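Local structure of beta-lactamase (Klebsiella pneumoniae, 6M5P) at residues A[72-77]-A[156-161]; A[116-121]-A[275-280]. The protein probably hydrolyses beta-lactam antibiotics to substituted beta-amino acids, a class C beta-lactamase activity that confers antibiotic resistance. The protein carries 1 engineered substitution. One frame throughout, in Å; residues are numbered along the deposited sequence.

Contact 1: residues A[72-77]-A[156-161]; sequences LSKTFA and FSNIGT. Engineered in segment 156-161: Phe156 (natural residue Tyr). With MER ((4R,5S)-3-{[(3S,5S)-5-(dimethylcarbamoyl)pyrrolidin-3-yl]sulfanyl}-5-[(2S,3R)-3-hydroxy-1-oxobutan-2-yl]-4-methyl-4,5-d ihydro-1H-pyrrole-2-carboxylic acid), chain B.
Lys74 carries the polar part of this contact, its amine set between Asn158, Ser157 and the ring-opened meropenem MER. NZ gives a hydrogen bond to Asn158 OD1 at 2.8 Å, lying in the carbonyl plane at a C=O...N angle of 152°. It also donates a shorter one to carboxylate oxygen O13 of MER, 2.7 Å from NZ, and a weak, longer one to Ser157 O. The other branch of the Asn158 amide faces the ligand: ND2 meets hydroxyl O8 of MER at 2.9 Å in a nearly straight bond (168° at the hydrogen). With both branches engaged, rotation of the amide is fixed. Packing comes from the methylenes of Lys74, fully extended beyond CG, which cross Thr161 at about a right angle. CD lies 3.4 Å from the hydroxyl oxygen OG1 of Thr161. A chi1 of -50° sets this OG1 opposite the carbonyl carbon and swings methyl CG2 away from the backbone N, toward CB and CG of Lys74 and to 3.9 Å from Ala77 CB. Thr161 OG1 donates to Ser157 O, and Ser157 OG N-caps helix 158-171 by accepting from Gly160 N; it is also bonded to Gln124 O. The engineered Phe156 lays one ring face against C21 of the ligand's pyrrolidine. Ser71 opens and Lys74 closes the SXXK motif, and Asn158 ends what is naturally the YXN motif, the two signatures meeting in the serine beta-lactamase active site.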
ATOM      1  N   LEU A  72       1.162  -2.421   1.963  1.00  9.16           N
ATOM      2  CA  LEU A  72       0.166  -1.589   1.291  1.00 10.10           C
ATOM      3  C   LEU A  72      -0.429  -0.586   2.268  1.00  8.19           C
ATOM      4  O   LEU A  72      -0.910   0.476   1.856  1.00  8.79           O
ATOM      5  CB  LEU A  72      -0.964  -2.426   0.695  1.00 10.79           C
ATOM      6  CG  LEU A  72      -0.719  -3.333  -0.506  1.00 18.42           C
ATOM      7  CD1 LEU A  72      -2.035  -3.757  -1.143  1.00 14.44           C
ATOM      8  CD2 LEU A  72       0.129  -2.632  -1.482  1.00 17.74           C
ATOM      9  N   SER A  73      -0.406  -0.920   3.568  1.00  7.55           N
ATOM     10  CA  SER A  73      -0.915  -0.032   4.605  1.00  8.63           C
ATOM     11  C   SER A  73      -0.219   1.319   4.575  1.00  7.77           C
ATOM     12  O   SER A  73      -0.810   2.325   4.982  1.00  7.81           O
ATOM     13  CB  SER A  73      -0.699  -0.672   5.977  1.00  8.23           C
ATOM     14  OG  SER A  73      -1.344  -1.935   6.046  1.00  9.00           O
ATOM     15  N   LYS A  74       1.032   1.360   4.108  1.00  8.06           N
ATOM     16  CA  LYS A  74       1.787   2.608   4.100  1.00  8.17           C
ATOM     17  C   LYS A  74       1.172   3.634   3.156  1.00  7.43           C
ATOM     18  O   LYS A  74       1.313   4.842   3.383  1.00  8.62           O
ATOM     19  CB  LYS A  74       3.236   2.339   3.691  1.00  9.34           C
ATOM     20  CG  LYS A  74       3.938   1.354   4.611  1.00  9.50           C
ATOM     21  CD  LYS A  74       5.417   1.219   4.308  1.00 10.70           C
ATOM     22  CE  LYS A  74       6.069   0.384   5.404  1.00 11.64           C
ATOM     23  NZ  LYS A  74       7.558   0.351   5.294  1.00 14.08           N
ATOM     24  N   THR A  75       0.503   3.177   2.091  1.00  7.68           N
ATOM     25  CA  THR A  75      -0.139   4.124   1.181  1.00  7.96           C
ATOM     26  C   THR A  75      -1.306   4.850   1.846  1.00  8.06           C
ATOM     27  O   THR A  75      -1.628   5.978   1.454  1.00  8.44           O
ATOM     28  CB  THR A  75      -0.583   3.459  -0.128  1.00  8.50           C
ATOM     29  OG1 THR A  75      -1.707   2.599   0.108  1.00  8.41           O
ATOM     30  CG2 THR A  75       0.570   2.677  -0.774  1.00  9.85           C
ATOM     31  N   PHE A  76      -1.938   4.232   2.852  1.00  8.02           N
ATOM     32  CA  PHE A  76      -2.996   4.906   3.594  1.00  7.89           C
ATOM     33  C   PHE A  76      -2.421   5.978   4.507  1.00  7.54           C
ATOM     34  O   PHE A  76      -3.005   7.058   4.641  1.00  8.51           O
ATOM     35  CB  PHE A  76      -3.840   3.878   4.355  1.00  9.53           C
ATOM     36  CG  PHE A  76      -4.575   2.952   3.436  1.00  7.58           C
ATOM     37  CD1 PHE A  76      -3.984   1.778   2.974  1.00  9.84           C
ATOM     38  CD2 PHE A  76      -5.818   3.310   2.945  1.00  9.85           C
ATOM     39  CE1 PHE A  76      -4.655   0.941   2.074  1.00  9.84           C
ATOM     40  CE2 PHE A  76      -6.490   2.490   2.050  1.00  9.99           C
ATOM     41  CZ  PHE A  76      -5.908   1.303   1.616  1.00  9.59           C
ATOM     42  N   ALA A  77      -1.264   5.712   5.120  1.00  8.37           N
ATOM     43  CA  ALA A  77      -0.591   6.756   5.884  1.00  7.60           C
ATOM     44  C   ALA A  77      -0.200   7.918   4.982  1.00  8.38           C
ATOM     45  O   ALA A  77      -0.326   9.084   5.371  1.00  8.89           O
ATOM     46  CB  ALA A  77       0.648   6.192   6.586  1.00  9.37           C
ATOM     47  N   PHE A 156      13.723   1.635   2.909  1.00 12.59           N
ATOM     48  CA  PHE A 156      12.336   1.390   3.282  1.00 12.38           C
ATOM     49  C   PHE A 156      12.250   1.269   4.792  1.00 11.38           C
ATOM     50  O   PHE A 156      13.073   0.593   5.412  1.00 11.72           O
ATOM     51  CB  PHE A 156      11.834   0.114   2.611  1.00 15.02           C
ATOM     52  CG  PHE A 156      11.752   0.231   1.125  1.00 15.48           C
ATOM     53  CD1 PHE A 156      10.641   0.797   0.528  1.00 18.24           C
ATOM     54  CD2 PHE A 156      12.804  -0.186   0.322  1.00 18.69           C
ATOM     55  CE1 PHE A 156      10.568   0.929  -0.846  1.00 22.31           C
ATOM     56  CE2 PHE A 156      12.738  -0.054  -1.057  1.00 20.80           C
ATOM     57  CZ  PHE A 156      11.617   0.504  -1.639  1.00 23.80           C
ATOM     58  N   SER A 157      11.268   1.940   5.393  1.00  9.58           N
ATOM     59  CA  SER A 157      11.233   2.050   6.846  1.00  9.66           C
ATOM     60  C   SER A 157       9.812   1.952   7.380  1.00 10.58           C
ATOM     61  O   SER A 157       8.958   2.768   7.020  1.00 11.35           O
ATOM     62  CB  SER A 157      11.871   3.362   7.299  1.00  9.01           C
ATOM     63  OG  SER A 157      11.835   3.452   8.712  1.00  9.04           O
ATOM     64  N   ASN A 158       9.569   0.987   8.272  1.00  9.00           N
ATOM     65  CA  ASN A 158       8.312   0.991   9.011  1.00  8.81           C
ATOM     66  C   ASN A 158       8.281   2.112  10.039  1.00  9.75           C
ATOM     67  O   ASN A 158       7.212   2.680  10.299  1.00  9.83           O
ATOM     68  CB  ASN A 158       8.090  -0.346   9.712  1.00  9.63           C
ATOM     69  CG  ASN A 158       7.897  -1.493   8.744  1.00  9.98           C
ATOM     70  OD1 ASN A 158       7.661  -1.294   7.554  1.00 10.56           O
ATOM     71  ND2 ASN A 158       7.970  -2.713   9.263  1.00 11.67           N
ATOM     72  N   ILE A 159       9.432   2.445  10.635  1.00  9.42           N
ATOM     73  CA  ILE A 159       9.480   3.520  11.627  1.00  9.34           C
ATOM     74  C   ILE A 159       9.136   4.852  10.980  1.00  9.01           C
ATOM     75  O   ILE A 159       8.323   5.622  11.503  1.00  8.96           O
ATOM     76  CB  ILE A 159      10.862   3.584  12.300  1.00  9.40           C
ATOM     77  CG1 ILE A 159      11.306   2.208  12.786  1.00 10.62           C
ATOM     78  CG2 ILE A 159      10.833   4.569  13.459  1.00 10.49           C
ATOM     79  CD1 ILE A 159      12.704   2.223  13.378  1.00 12.13           C
ATOM     80  N   GLY A 160       9.750   5.136   9.831  1.00  8.33           N
ATOM     81  CA  GLY A 160       9.452   6.376   9.131  1.00  9.55           C
ATOM     82  C   GLY A 160       7.984   6.495   8.759  1.00  8.35           C
ATOM     83  O   GLY A 160       7.372   7.545   8.953  1.00  9.72           O
ATOM     84  N   THR A 161       7.391   5.409   8.247  1.00  9.56           N
ATOM     85  CA  THR A 161       5.966   5.464   7.925  1.00  8.96           C
ATOM     86  C   THR A 161       5.141   5.699   9.180  1.00  8.25           C
ATOM     87  O   THR A 161       4.123   6.409   9.146  1.00  9.21           O
ATOM     88  CB  THR A 161       5.512   4.178   7.237  1.00  9.33           C
ATOM     89  OG1 THR A 161       6.393   3.871   6.155  1.00 12.19           O
ATOM     90  CG2 THR A 161       4.103   4.362   6.677  1.00 11.75           C
TER
HETATM   91  C1  MER B 401       6.266  -4.901   3.640  1.00 25.07           C
HETATM   92  C2  MER B 401       8.830  -3.898   2.397  1.00 21.14           C
HETATM   93  C3  MER B 401       7.124  -4.973   5.008  1.00 15.39           C
HETATM   94  C4  MER B 401       8.352  -4.280   4.724  1.00 16.65           C
HETATM   95  C5  MER B 401       8.331  -2.647   3.067  1.00 19.44           C
HETATM   96  O6  MER B 401       5.223  -5.384   3.366  1.00 15.92           O
HETATM   97  C7  MER B 401       6.549  -4.356   6.314  1.00 14.50           C
HETATM   98  O8  MER B 401       7.378  -4.797   7.336  1.00 14.98           O
HETATM   99  C9  MER B 401       5.095  -4.792   6.620  1.00 15.87           C
HETATM  100  N10 MER B 401       8.105  -2.805   4.394  1.00 16.13           N
HETATM  101  C11 MER B 401       7.791  -1.463   2.331  1.00 19.61           C
HETATM  102  O12 MER B 401       7.113  -1.634   1.296  1.00 26.38           O
HETATM  103  O13 MER B 401       8.005  -0.293   2.747  1.00 19.50           O
HETATM  104  S14 MER B 401      10.092  -3.542   1.086  1.00 29.54           S
HETATM  105  C15 MER B 401       9.568  -3.530  -0.573  1.00 27.94           C
HETATM  106  C16 MER B 401       8.266  -2.754  -1.022  1.00 32.69           C
HETATM  107  C17 MER B 401       8.425  -2.848  -2.360  1.00 30.24           C
HETATM  108  C18 MER B 401       9.173  -4.771   3.419  1.00 19.71           C
HETATM  109  N19 MER B 401       9.968  -2.329  -2.584  1.00 31.56           N
HETATM  110  C20 MER B 401       9.001  -6.295   3.095  1.00 22.69           C
HETATM  111  C21 MER B 401      10.644  -2.809  -1.515  1.00 31.06           C
HETATM  112  C22 MER B 401       7.381  -2.201  -3.286  1.00 31.22           C
HETATM  113  N23 MER B 401       7.236  -2.795  -4.658  1.00 34.46           N
HETATM  114  O24 MER B 401       6.671  -1.295  -3.014  1.00 28.89           O
HETATM  115  C25 MER B 401       8.104  -3.920  -4.992  1.00 31.74           C
HETATM  116  C26 MER B 401       6.280  -2.265  -5.612  1.00 26.95           C

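Contact 2: residues A[116-121]-A[275-280]; sequences VGTHTS and QDLMWE. With MER ((4R,5S)-3-{[(3S,5S)-5-(dimethylcarbamoyl)pyrrolidin-3-yl]sulfanyl}-5-[(2S,3R)-3-hydroxy-1-oxobutan-2-yl]-4-methyl-4,5-d ihydro-1H-pyrrole-2-carboxylic acid), chain B.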
ATOM      1  N   VAL A 116      10.240  11.172   5.734  1.00  8.23           N
ATOM      2  CA  VAL A 116       9.600   9.965   6.259  1.00  8.60           C
ATOM      3  C   VAL A 116       8.489   9.475   5.336  1.00  8.72           C
ATOM      4  O   VAL A 116       8.145   8.290   5.364  1.00  9.64           O
ATOM      5  CB  VAL A 116       9.146  10.078   7.736  1.00  8.79           C
ATOM      6  CG1 VAL A 116      10.363  10.212   8.651  1.00  9.23           C
ATOM      7  CG2 VAL A 116       8.174  11.236   7.956  1.00  9.55           C
ATOM      8  N   GLY A 117       7.943  10.349   4.484  1.00  7.20           N
ATOM      9  CA  GLY A 117       6.956   9.952   3.495  1.00  9.04           C
ATOM     10  C   GLY A 117       7.514   9.349   2.225  1.00  8.92           C
ATOM     11  O   GLY A 117       6.727   8.889   1.383  1.00  9.50           O
ATOM     12  N   THR A 118       8.841   9.350   2.065  1.00  8.88           N
ATOM     13  CA  THR A 118       9.511   8.876   0.857  1.00  8.89           C
ATOM     14  C   THR A 118      10.630   7.891   1.163  1.00  8.47           C
ATOM     15  O   THR A 118      11.436   7.584   0.278  1.00  9.05           O
ATOM     16  CB  THR A 118      10.072  10.051   0.040  1.00  8.86           C
ATOM     17  OG1 THR A 118      10.965  10.808   0.869  1.00  8.81           O
ATOM     18  CG2 THR A 118       8.956  10.962  -0.453  1.00  9.63           C
ATOM     19  N   HIS A 119      10.730   7.425   2.403  1.00  9.06           N
ATOM     20  CA  HIS A 119      11.757   6.464   2.796  1.00  9.18           C
ATOM     21  C   HIS A 119      13.161   7.043   2.672  1.00  9.46           C
ATOM     22  O   HIS A 119      14.117   6.312   2.418  1.00 11.31           O
ATOM     23  CB  HIS A 119      11.629   5.133   2.047  1.00 11.08           C
ATOM     24  CG  HIS A 119      10.330   4.437   2.294  1.00 12.17           C
ATOM     25  ND1 HIS A 119       9.841   4.212   3.562  1.00 11.73           N
ATOM     26  CD2 HIS A 119       9.413   3.928   1.436  1.00 13.61           C
ATOM     27  CE1 HIS A 119       8.682   3.579   3.476  1.00 13.62           C
ATOM     28  NE2 HIS A 119       8.400   3.396   2.198  1.00 13.76           N
ATOM     29  N   THR A 120      13.305   8.354   2.866  1.00  8.58           N
ATOM     30  CA  THR A 120      14.611   8.990   2.746  1.00 10.08           C
ATOM     31  C   THR A 120      15.111   9.585   4.060  1.00  9.32           C
ATOM     32  O   THR A 120      16.114  10.309   4.059  1.00 10.25           O
ATOM     33  CB  THR A 120      14.633  10.040   1.628  1.00  9.05           C
ATOM     34  OG1 THR A 120      13.595  10.993   1.827  1.00  9.07           O
ATOM     35  CG2 THR A 120      14.484   9.388   0.234  1.00 10.17           C
ATOM     36  N   SER A 121      14.482   9.273   5.193  1.00  8.83           N
ATOM     37  CA  SER A 121      15.043   9.753   6.456  1.00  8.82           C
ATOM     38  C   SER A 121      16.307   8.990   6.848  1.00  9.66           C
ATOM     39  O   SER A 121      17.164   9.539   7.552  1.00 10.59           O
ATOM     40  CB  SER A 121      14.017   9.662   7.590  1.00  9.94           C
ATOM     41  OG  SER A 121      13.828   8.317   8.026  1.00  9.13           O
ATOM     42  N   GLN A 275      10.104   7.427  -6.603  1.00 10.28           N
ATOM     43  CA  GLN A 275       9.469   7.327  -5.298  1.00  8.22           C
ATOM     44  C   GLN A 275       8.477   8.470  -5.144  1.00  9.10           C
ATOM     45  O   GLN A 275       8.863   9.648  -5.171  1.00  8.94           O
ATOM     46  CB  GLN A 275      10.541   7.387  -4.209  1.00  9.82           C
ATOM     47  CG  GLN A 275       9.987   7.372  -2.795  1.00 10.05           C
ATOM     48  CD  GLN A 275       9.316   6.056  -2.451  1.00 12.07           C
ATOM     49  OE1 GLN A 275       9.956   5.004  -2.412  1.00 15.12           O
ATOM     50  NE2 GLN A 275       8.007   6.109  -2.207  1.00 11.23           N
ATOM     51  N   ASP A 276       7.198   8.117  -5.009  1.00  8.59           N
ATOM     52  CA  ASP A 276       6.155   9.089  -4.734  1.00  8.13           C
ATOM     53  C   ASP A 276       5.945   9.147  -3.219  1.00  9.32           C
ATOM     54  O   ASP A 276       6.841   8.793  -2.447  1.00  8.80           O
ATOM     55  CB  ASP A 276       4.852   8.706  -5.447  1.00  9.75           C
ATOM     56  CG  ASP A 276       4.980   8.558  -6.965  1.00  8.89           C
ATOM     57  OD1 ASP A 276       5.978   8.969  -7.595  1.00 10.35           O
ATOM     58  OD2 ASP A 276       4.000   8.015  -7.531  1.00  9.26           O
ATOM     59  N   LEU A 277       4.768   9.579  -2.763  1.00  8.23           N
ATOM     60  CA  LEU A 277       4.465   9.507  -1.338  1.00  8.11           C
ATOM     61  C   LEU A 277       4.006   8.083  -1.058  1.00  7.95           C
ATOM     62  O   LEU A 277       2.840   7.733  -1.267  1.00  8.81           O
ATOM     63  CB  LEU A 277       3.443  10.561  -0.927  1.00  8.83           C
ATOM     64  CG  LEU A 277       3.596  11.069   0.516  1.00  9.00           C
ATOM     65  CD1 LEU A 277       4.888  11.871   0.709  1.00 10.24           C
ATOM     66  CD2 LEU A 277       2.381  11.881   0.961  1.00 10.01           C
ATOM     67  N   MET A 278       4.957   7.254  -0.619  1.00  7.96           N
ATOM     68  CA  MET A 278       4.816   5.809  -0.406  1.00  9.68           C
ATOM     69  C   MET A 278       4.628   5.002  -1.687  1.00 10.01           C
ATOM     70  O   MET A 278       5.336   4.007  -1.881  1.00 11.12           O
ATOM     71  CB  MET A 278       3.769   5.466   0.667  1.00  8.59           C
ATOM     72  CG  MET A 278       4.203   5.887   2.077  1.00 10.70           C
ATOM     73  SD  MET A 278       5.685   4.999   2.627  1.00 10.47           S
ATOM     74  CE  MET A 278       6.327   6.165   3.822  1.00 14.81           C
ATOM     75  N   TRP A 279       3.719   5.401  -2.578  1.00  9.04           N
ATOM     76  CA  TRP A 279       3.638   4.725  -3.871  1.00  9.32           C
ATOM     77  C   TRP A 279       4.974   4.821  -4.613  1.00  8.33           C
ATOM     78  O   TRP A 279       5.757   5.752  -4.411  1.00  8.99           O
ATOM     79  CB  TRP A 279       2.571   5.388  -4.750  1.00  8.44           C
ATOM     80  CG  TRP A 279       1.164   5.271  -4.248  1.00  8.21           C
ATOM     81  CD1 TRP A 279       0.410   6.257  -3.666  1.00  8.57           C
ATOM     82  CD2 TRP A 279       0.326   4.108  -4.305  1.00  7.46           C
ATOM     83  NE1 TRP A 279      -0.845   5.784  -3.358  1.00  9.71           N
ATOM     84  CE2 TRP A 279      -0.925   4.471  -3.742  1.00  7.55           C
ATOM     85  CE3 TRP A 279       0.506   2.805  -4.785  1.00  8.88           C
ATOM     86  CZ2 TRP A 279      -1.980   3.571  -3.635  1.00  9.82           C
ATOM     87  CZ3 TRP A 279      -0.547   1.910  -4.678  1.00  9.27           C
ATOM     88  CH2 TRP A 279      -1.773   2.302  -4.108  1.00  8.88           C
ATOM     89  N   GLU A 280       5.217   3.851  -5.491  1.00  8.86           N
ATOM     90  CA  GLU A 280       6.360   3.833  -6.398  1.00 10.36           C
ATOM     91  C   GLU A 280       5.839   3.783  -7.823  1.00 10.60           C
ATOM     92  O   GLU A 280       4.786   3.194  -8.083  1.00  9.78           O
ATOM     93  CB  GLU A 280       7.216   2.566  -6.188  1.00 13.39           C
ATOM     94  CG  GLU A 280       7.693   2.350  -4.770  1.00 21.52           C
ATOM     95  CD  GLU A 280       8.622   1.157  -4.656  1.00 25.07           C
ATOM     96  OE1 GLU A 280       8.855   0.476  -5.679  1.00 27.60           O
ATOM     97  OE2 GLU A 280       9.119   0.902  -3.542  1.00 32.84           O
TER
HETATM   98  C1  MER B 401       6.266  -4.901   3.640  1.00 25.07           C
HETATM   99  C2  MER B 401       8.830  -3.898   2.397  1.00 21.14           C
HETATM  100  C3  MER B 401       7.124  -4.973   5.008  1.00 15.39           C
HETATM  101  C4  MER B 401       8.352  -4.280   4.724  1.00 16.65           C
HETATM  102  C5  MER B 401       8.331  -2.647   3.067  1.00 19.44           C
HETATM  103  O6  MER B 401       5.223  -5.384   3.366  1.00 15.92           O
HETATM  104  C7  MER B 401       6.549  -4.356   6.314  1.00 14.50           C
HETATM  105  O8  MER B 401       7.378  -4.797   7.336  1.00 14.98           O
HETATM  106  C9  MER B 401       5.095  -4.792   6.620  1.00 15.87           C
HETATM  107  N10 MER B 401       8.105  -2.805   4.394  1.00 16.13           N
HETATM  108  C11 MER B 401       7.791  -1.463   2.331  1.00 19.61           C
HETATM  109  O12 MER B 401       7.113  -1.634   1.296  1.00 26.38           O
HETATM  110  O13 MER B 401       8.005  -0.293   2.747  1.00 19.50           O
HETATM  111  S14 MER B 401      10.092  -3.542   1.086  1.00 29.54           S
HETATM  112  C15 MER B 401       9.568  -3.530  -0.573  1.00 27.94           C
HETATM  113  C16 MER B 401       8.266  -2.754  -1.022  1.00 32.69           C
HETATM  114  C17 MER B 401       8.425  -2.848  -2.360  1.00 30.24           C
HETATM  115  C18 MER B 401       9.173  -4.771   3.419  1.00 19.71           C
HETATM  116  N19 MER B 401       9.968  -2.329  -2.584  1.00 31.56           N
HETATM  117  C20 MER B 401       9.001  -6.295   3.095  1.00 22.69           C
HETATM  118  C21 MER B 401      10.644  -2.809  -1.515  1.00 31.06           C
HETATM  119  C22 MER B 401       7.381  -2.201  -3.286  1.00 31.22           C
HETATM  120  N23 MER B 401       7.236  -2.795  -4.658  1.00 34.46           N
HETATM  121  O24 MER B 401       6.671  -1.295  -3.014  1.00 28.89           O
HETATM  122  C25 MER B 401       8.104  -3.920  -4.992  1.00 31.74           C
HETATM  123  C26 MER B 401       6.280  -2.265  -5.612  1.00 26.95           C
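Gly117 O is approached by three groups of the 275-280 segment: Met278 N donates a weak, bent hydrogen bond at 3.1 Å (134° at the hydrogen), Leu277 CA adds a C-H...O contact, and Leu277 CD1 packs at 3.6 Å. The segment is the tight turn of a beta-hairpin in the large antiparallel sheet of the class C fold, joining strands 273-275 and 280-283, and here it packs against residues 116-119. Its tip is a classic gamma turn at Met278, closed by a weak bond from Trp279 N to Leu277 O. Gln275 steadies the turn from within: bent at chi2 (66°), it brings NE2 to Asp276 O at 2.9 Å, donor above the carbonyl plane, while its CG packs on Thr118 O and CB. OE1, held by Arg154 NH2, lies near the ring plane at the CD2 edge of His119, amide and imidazole almost perpendicular. Met278, also bent at chi2, reaches past His119 toward helices 73-86 and 158-171, with CE close to Val116 O. Its sulfur makes an oblique Met-aromatic contact with His119, SD standing 3.8 Å from the ring centroid and 3.2 Å from NE2.

How the contacts relate
Contacts 1 and 2 have centres about 8 Å apart, and their segments alternate along the chain. Residues of contact 2 back those of contact 1: His119 ND1 lies 3.2 Å from Ser157 N, and Met278 CE packs 3.3 Å from Thr161 OG1. Both contacts reach MER. Contact 1 bonds its carboxylate and hydroxyl; the pyrrolidine is shared, Phe156 of contact 1 and Glu280 of contact 2 both meeting it, Glu280 OE2 by accepting a weak 3.5 Å hydrogen bond from MER N19. Phe156 CE1 packs 3.1 Å from Glu280 OE2. Ser71, Lys321 and Ser324 also hydrogen-bond the ligand, completing a pocket between the helical part and the sheet.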